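Local structure of conserved hypothetical protein (Sulfolobus solfataricus, 2FNA) at residues 207-219 against 232-246. The protein is an archaeal AAA+ ATPase, captured here with ADP and magnesium bound, whose cellular role is not established but which probably hydrolyses ATP. Numbering follows the deposited sequence.
Sequences KPFSREEAIEFLR and YEVVYEKIGGIPGWL. With ADP (adenosine-5'-diphosphate), chain D.
Phe209 N donates to Gly241 O (2.9 Å) where the backbones of the two segments come closest, and beyond this link helix 211-219 crosses helix 232-239 at 121°, their axes 9.6 Å apart. The helices lie just after the last strand of the parallel P-loop sheet, consistent with the small helical lid of AAA+ ATPases. A capping box, Ser210 with Glu213, starts the first helix. Just past the cap, Arg211 CA sits over the centre of the Tyr236 ring in a CH-pi contact, and Ala214 CB touches Tyr236 CD1. Tyr236 has its CG anti to the backbone N (chi1 -178°), which lays the ring beneath this first turn; a water links its hydroxyl to Arg211 N. An alanine here is likely to open a gap under Arg211 and Ala214 and leave the water at Arg211 N without its hydroxyl partner. Farther out, Glu233 grips Arg211 twice: OE1 takes NE through its syn lone pair, and OE2 meets NH2 at 2.6 Å. Leu246 CD1 wedges between Ala214 CB and the edge of the Phe209 ring. Beside the nucleotide, Phe217 CE1 reaches ADP C2 (3.6 Å), while Pro243 lays CG over one face of Phe209 and brings CB to 3.3 Å from ADP N7.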
loop_
_atom_site.group_PDB
_atom_site.type_symbol
_atom_site.label_atom_id
_atom_site.label_comp_id
_atom_site.label_asym_id
_atom_site.label_seq_id
_atom_site.Cartn_x
_atom_site.Cartn_y
_atom_site.Cartn_z
ATOM N N LYS A 207 2.290 10.250 6.036
ATOM C CA LYS A 207 2.613 9.932 7.421
ATOM C C LYS A 207 1.303 9.916 8.181
ATOM O O LYS A 207 0.330 10.509 7.736
ATOM C CB LYS A 207 3.657 10.934 7.992
ATOM C CG LYS A 207 5.079 10.644 7.433
ATOM C CD LYS A 207 6.115 11.554 7.976
ATOM C CE LYS A 207 7.464 11.367 7.255
ATOM N NZ LYS A 207 7.990 9.941 7.332
ATOM N N PRO A 208 1.256 9.197 9.308
ATOM C CA PRO A 208 0.150 9.334 10.230
ATOM C C PRO A 208 -0.091 10.794 10.542
ATOM O O PRO A 208 0.862 11.604 10.536
ATOM C CB PRO A 208 0.682 8.657 11.498
ATOM C CG PRO A 208 1.606 7.638 10.992
ATOM C CD PRO A 208 2.272 8.265 9.810
ATOM N N PHE A 209 -1.323 11.139 10.874
ATOM C CA PHE A 209 -1.580 12.464 11.426
ATOM C C PHE A 209 -0.831 12.711 12.735
ATOM O O PHE A 209 -0.753 11.832 13.612
ATOM C CB PHE A 209 -3.076 12.669 11.656
ATOM C CG PHE A 209 -3.922 12.636 10.392
ATOM C CD1 PHE A 209 -3.484 13.192 9.217
ATOM C CD2 PHE A 209 -5.198 12.109 10.422
ATOM C CE1 PHE A 209 -4.287 13.160 8.068
ATOM C CE2 PHE A 209 -6.015 12.101 9.283
ATOM C CZ PHE A 209 -5.560 12.646 8.116
ATOM N N SER A 210 -0.265 13.921 12.863
ATOM C CA SER A 210 0.157 14.425 14.149
ATOM C C SER A 210 -1.089 14.672 15.016
ATOM O O SER A 210 -2.238 14.540 14.553
ATOM C CB SER A 210 0.889 15.743 13.954
ATOM O OG SER A 210 -0.063 16.730 13.588
ATOM N N ARG A 211 -0.865 15.054 16.271
ATOM C CA ARG A 211 -1.953 15.325 17.211
ATOM C C ARG A 211 -2.875 16.383 16.670
ATOM O O ARG A 211 -4.105 16.258 16.731
ATOM C CB ARG A 211 -1.403 15.785 18.555
ATOM C CG ARG A 211 -2.448 16.016 19.588
ATOM C CD ARG A 211 -1.823 16.514 20.888
ATOM N NE ARG A 211 -2.678 17.473 21.601
ATOM C CZ ARG A 211 -2.914 18.729 21.202
ATOM N NH1 ARG A 211 -2.370 19.220 20.096
ATOM N NH2 ARG A 211 -3.707 19.513 21.921
ATOM N N GLU A 212 -2.255 17.427 16.141
ATOM C CA GLU A 212 -2.946 18.612 15.673
ATOM C C GLU A 212 -3.691 18.346 14.372
ATOM O O GLU A 212 -4.789 18.839 14.192
ATOM C CB GLU A 212 -1.951 19.800 15.552
ATOM C CG GLU A 212 -1.292 20.242 16.909
ATOM C CD GLU A 212 -0.133 19.321 17.437
ATOM O OE1 GLU A 212 0.447 18.502 16.673
ATOM O OE2 GLU A 212 0.199 19.423 18.644
ATOM N N GLU A 213 -3.120 17.536 13.490
ATOM C CA GLU A 213 -3.811 17.109 12.257
ATOM C C GLU A 213 -4.983 16.174 12.525
ATOM O O GLU A 213 -6.042 16.300 11.923
ATOM C CB GLU A 213 -2.842 16.379 11.321
ATOM C CG GLU A 213 -1.941 17.329 10.548
ATOM C CD GLU A 213 -0.837 16.616 9.793
ATOM O OE1 GLU A 213 -0.435 15.512 10.201
ATOM O OE2 GLU A 213 -0.352 17.197 8.801
ATOM N N ALA A 214 -4.779 15.235 13.437
ATOM C CA ALA A 214 -5.792 14.277 13.784
ATOM C C ALA A 214 -7.019 14.986 14.331
ATOM O O ALA A 214 -8.153 14.708 13.925
ATOM C CB ALA A 214 -5.239 13.283 14.794
ATOM N N ILE A 215 -6.775 15.918 15.240
ATOM C CA ILE A 215 -7.810 16.738 15.863
ATOM C C ILE A 215 -8.529 17.572 14.801
ATOM O O ILE A 215 -9.751 17.639 14.786
ATOM C CB ILE A 215 -7.190 17.635 16.992
ATOM C CG1 ILE A 215 -6.839 16.735 18.185
ATOM C CG2 ILE A 215 -8.140 18.770 17.405
ATOM C CD1 ILE A 215 -6.011 17.383 19.214
ATOM N N GLU A 216 -7.767 18.217 13.921
ATOM C CA GLU A 216 -8.365 19.000 12.854
ATOM C C GLU A 216 -9.182 18.139 11.878
ATOM O O GLU A 216 -10.175 18.602 11.351
ATOM C CB GLU A 216 -7.290 19.810 12.129
ATOM C CG GLU A 216 -7.827 20.791 11.084
ATOM C CD GLU A 216 -8.952 21.713 11.606
ATOM O OE1 GLU A 216 -8.909 22.163 12.784
ATOM O OE2 GLU A 216 -9.881 21.983 10.813
ATOM N N PHE A 217 -8.769 16.893 11.646
ATOM C CA PHE A 217 -9.491 15.954 10.762
ATOM C C PHE A 217 -10.875 15.632 11.325
ATOM O O PHE A 217 -11.896 15.681 10.628
ATOM C CB PHE A 217 -8.654 14.664 10.615
ATOM C CG PHE A 217 -9.361 13.535 9.931
ATOM C CD1 PHE A 217 -9.656 13.617 8.584
ATOM C CD2 PHE A 217 -9.720 12.384 10.627
ATOM C CE1 PHE A 217 -10.297 12.602 7.928
ATOM C CE2 PHE A 217 -10.356 11.354 9.981
ATOM C CZ PHE A 217 -10.664 11.454 8.611
ATOM N N LEU A 218 -10.901 15.299 12.604
ATOM C CA LEU A 218 -12.149 14.957 13.289
ATOM C C LEU A 218 -13.063 16.165 13.367
ATOM O O LEU A 218 -14.249 16.056 13.070
ATOM C CB LEU A 218 -11.847 14.511 14.702
ATOM C CG LEU A 218 -11.159 13.163 14.775
ATOM C CD1 LEU A 218 -10.900 12.893 16.192
ATOM C CD2 LEU A 218 -12.046 12.071 14.168
ATOM N N ARG A 219 -12.480 17.293 13.792
ATOM C CA ARG A 219 -13.187 18.579 13.862
ATOM C C ARG A 219 -13.875 18.866 12.545
ATOM O O ARG A 219 -15.043 19.204 12.500
ATOM C CB ARG A 219 -12.223 19.742 14.171
ATOM C CG ARG A 219 -12.939 20.998 14.643
ATOM C CD ARG A 219 -12.157 22.325 14.419
ATOM N NE ARG A 219 -11.905 22.819 13.047
ATOM C CZ ARG A 219 -12.638 22.619 11.945
ATOM N NH1 ARG A 219 -13.735 21.888 11.942
ATOM N NH2 ARG A 219 -12.255 23.161 10.794
ATOM N N TYR A 232 -11.753 15.584 21.583
ATOM C CA TYR A 232 -10.777 15.277 20.559
ATOM C C TYR A 232 -9.487 14.668 21.124
ATOM O O TYR A 232 -8.894 13.809 20.495
ATOM C CB TYR A 232 -10.444 16.518 19.752
ATOM C CG TYR A 232 -11.602 17.085 18.981
ATOM C CD1 TYR A 232 -12.011 16.514 17.771
ATOM C CD2 TYR A 232 -12.277 18.209 19.438
ATOM C CE1 TYR A 232 -13.095 17.036 17.060
ATOM C CE2 TYR A 232 -13.333 18.756 18.721
ATOM C CZ TYR A 232 -13.731 18.179 17.532
ATOM O OH TYR A 232 -14.784 18.734 16.846
ATOM N N GLU A 233 -9.058 15.109 22.306
ATOM C CA GLU A 233 -7.763 14.686 22.848
ATOM C C GLU A 233 -7.779 13.237 23.274
ATOM O O GLU A 233 -6.811 12.515 23.041
ATOM C CB GLU A 233 -7.359 15.539 24.055
ATOM C CG GLU A 233 -7.138 16.987 23.751
ATOM C CD GLU A 233 -5.896 17.212 22.952
ATOM O OE1 GLU A 233 -4.897 16.485 23.161
ATOM O OE2 GLU A 233 -5.924 18.126 22.109
ATOM N N VAL A 234 -8.862 12.802 23.901
ATOM C CA VAL A 234 -8.963 11.412 24.292
ATOM C C VAL A 234 -9.028 10.504 23.062
ATOM O O VAL A 234 -8.517 9.388 23.097
ATOM C CB VAL A 234 -10.147 11.113 25.256
ATOM C CG1 VAL A 234 -11.475 11.324 24.600
ATOM C CG2 VAL A 234 -10.048 9.677 25.784
ATOM N N VAL A 235 -9.647 10.982 21.983
ATOM C CA VAL A 235 -9.726 10.173 20.777
ATOM C C VAL A 235 -8.305 9.976 20.254
ATOM O O VAL A 235 -7.914 8.860 20.009
ATOM C CB VAL A 235 -10.643 10.765 19.685
ATOM C CG1 VAL A 235 -10.593 9.893 18.402
ATOM C CG2 VAL A 235 -12.066 10.862 20.167
ATOM N N TYR A 236 -7.526 11.051 20.106
ATOM C CA TYR A 236 -6.130 10.914 19.672
ATOM C C TYR A 236 -5.298 10.014 20.610
ATOM O O TYR A 236 -4.502 9.183 20.149
ATOM C CB TYR A 236 -5.446 12.279 19.510
ATOM C CG TYR A 236 -4.014 12.144 19.006
ATOM C CD1 TYR A 236 -3.731 11.749 17.696
ATOM C CD2 TYR A 236 -2.944 12.360 19.864
ATOM C CE1 TYR A 236 -2.411 11.586 17.272
ATOM C CE2 TYR A 236 -1.642 12.218 19.444
ATOM C CZ TYR A 236 -1.378 11.848 18.157
ATOM O OH TYR A 236 -0.052 11.710 17.787
ATOM N N GLU A 237 -5.464 10.188 21.914
ATOM C CA GLU A 237 -4.702 9.395 22.879
ATOM C C GLU A 237 -4.998 7.909 22.727
ATOM O O GLU A 237 -4.091 7.103 22.829
ATOM C CB GLU A 237 -4.966 9.853 24.322
ATOM C CG GLU A 237 -4.238 11.169 24.693
ATOM C CD GLU A 237 -4.940 12.042 25.773
ATOM O OE1 GLU A 237 -6.017 11.666 26.325
ATOM O OE2 GLU A 237 -4.384 13.139 26.063
ATOM N N LYS A 238 -6.255 7.558 22.444
ATOM C CA LYS A 238 -6.694 6.155 22.410
ATOM C C LYS A 238 -6.504 5.476 21.043
ATOM O O LYS A 238 -6.169 4.292 20.967
ATOM C CB LYS A 238 -8.168 6.061 22.822
ATOM C CG LYS A 238 -8.432 6.080 24.330
ATOM C CD LYS A 238 -8.287 4.684 24.949
ATOM C CE LYS A 238 -9.288 4.442 26.069
ATOM N NZ LYS A 238 -9.305 5.539 27.083
ATOM N N ILE A 239 -6.753 6.221 19.968
ATOM C CA ILE A 239 -6.777 5.669 18.613
ATOM C C ILE A 239 -5.452 5.914 17.893
ATOM O O ILE A 239 -5.013 5.090 17.086
ATOM C CB ILE A 239 -7.934 6.311 17.763
ATOM C CG1 ILE A 239 -9.307 6.020 18.397
ATOM C CG2 ILE A 239 -7.874 5.846 16.289
ATOM C CD1 ILE A 239 -9.545 4.573 18.643
ATOM N N GLY A 240 -4.856 7.078 18.144
ATOM C CA GLY A 240 -3.609 7.480 17.501
ATOM C C GLY A 240 -3.867 8.182 16.181
ATOM O O GLY A 240 -4.993 8.607 15.897
ATOM N N GLY A 241 -2.807 8.314 15.382
ATOM C CA GLY A 241 -2.827 9.162 14.188
ATOM C C GLY A 241 -3.119 8.501 12.853
ATOM O O GLY A 241 -3.210 9.183 11.832
ATOM N N ILE A 242 -3.248 7.186 12.804
ATOM C CA ILE A 242 -3.497 6.535 11.509
ATOM C C ILE A 242 -4.834 6.994 10.932
ATOM O O ILE A 242 -5.874 6.814 11.569
ATOM C CB ILE A 242 -3.412 4.999 11.620
ATOM C CG1 ILE A 242 -1.943 4.587 11.873
ATOM C CG2 ILE A 242 -4.018 4.283 10.396
ATOM C CD1 ILE A 242 -0.983 4.851 10.723
ATOM N N PRO A 243 -4.818 7.628 9.733
ATOM C CA PRO A 243 -6.079 8.173 9.220
ATOM C C PRO A 243 -7.238 7.190 9.127
ATOM O O PRO A 243 -8.382 7.564 9.421
ATOM C CB PRO A 243 -5.699 8.712 7.829
ATOM C CG PRO A 243 -4.273 9.087 7.963
ATOM C CD PRO A 243 -3.683 7.982 8.868
ATOM N N GLY A 244 -6.949 5.976 8.677
ATOM C CA GLY A 244 -7.958 4.939 8.519
ATOM C C GLY A 244 -8.687 4.618 9.804
ATOM O O GLY A 244 -9.903 4.376 9.789
ATOM N N TRP A 245 -7.974 4.610 10.937
ATOM C CA TRP A 245 -8.635 4.287 12.199
ATOM C C TRP A 245 -9.483 5.481 12.691
ATOM O O TRP A 245 -10.573 5.305 13.261
ATOM C CB TRP A 245 -7.642 3.936 13.288
ATOM C CG TRP A 245 -6.724 2.785 13.050
ATOM C CD1 TRP A 245 -5.440 2.753 13.400
ATOM C CD2 TRP A 245 -7.024 1.493 12.478
ATOM N NE1 TRP A 245 -4.893 1.551 13.090
ATOM C CE2 TRP A 245 -5.840 0.751 12.521
ATOM C CE3 TRP A 245 -8.170 0.893 11.947
ATOM C CZ2 TRP A 245 -5.749 -0.554 12.051
ATOM C CZ3 TRP A 245 -8.078 -0.413 11.470
ATOM C CH2 TRP A 245 -6.884 -1.119 11.529
ATOM N N LEU A 246 -8.977 6.688 12.481
ATOM C CA LEU A 246 -9.702 7.903 12.865
ATOM C C LEU A 246 -10.985 8.059 12.048
ATOM O O LEU A 246 -12.016 8.520 12.559
ATOM C CB LEU A 246 -8.798 9.127 12.652
ATOM C CG LEU A 246 -7.681 9.235 13.709
ATOM C CD1 LEU A 246 -6.752 10.319 13.352
ATOM C CD2 LEU A 246 -8.246 9.486 15.098
HETATM P PB ADP D . -3.918 3.059 2.226
HETATM O O1B ADP D . -2.740 3.927 2.533
HETATM O O2B ADP D . -3.978 1.841 3.142
HETATM O O3B ADP D . -4.179 2.761 0.787
HETATM P PA ADP D . -6.628 4.227 2.101
HETATM O O1A ADP D . -6.648 5.190 0.958
HETATM O O2A ADP D . -7.219 2.928 1.743
HETATM O O3A ADP D . -5.176 3.987 2.795
HETATM O "O5'" ADP D . -7.310 4.976 3.325
HETATM C "C5'" ADP D . -7.648 4.304 4.551
HETATM C "C4'" ADP D . -8.961 4.859 5.100
HETATM O "O4'" ADP D . -8.791 6.147 5.660
HETATM C "C3'" ADP D . -10.044 5.025 4.080
HETATM O "O3'" ADP D . -11.304 4.899 4.775
HETATM C "C2'" ADP D . -9.908 6.461 3.623
HETATM O "O2'" ADP D . -11.130 7.005 3.146
HETATM C "C1'" ADP D . -9.504 7.116 4.914
HETATM N N9 ADP D . -8.608 8.260 4.790
HETATM C C8 ADP D . -7.258 8.212 4.825
HETATM N N7 ADP D . -6.750 9.442 4.757
HETATM C C5 ADP D . -7.791 10.303 4.653
HETATM C C6 ADP D . -7.977 11.767 4.549
HETATM N N6 ADP D . -6.907 12.589 4.507
HETATM N N1 ADP D . -9.246 12.264 4.501
HETATM C C2 ADP D . -10.328 11.465 4.555
HETATM N N3 ADP D . -10.236 10.128 4.657
HETATM C C4 ADP D . -9.019 9.520 4.714
HETATM O O HOH W 1 0.387 10.726 15.491
HETATM O O HOH W 2 1.614 14.366 17.388
#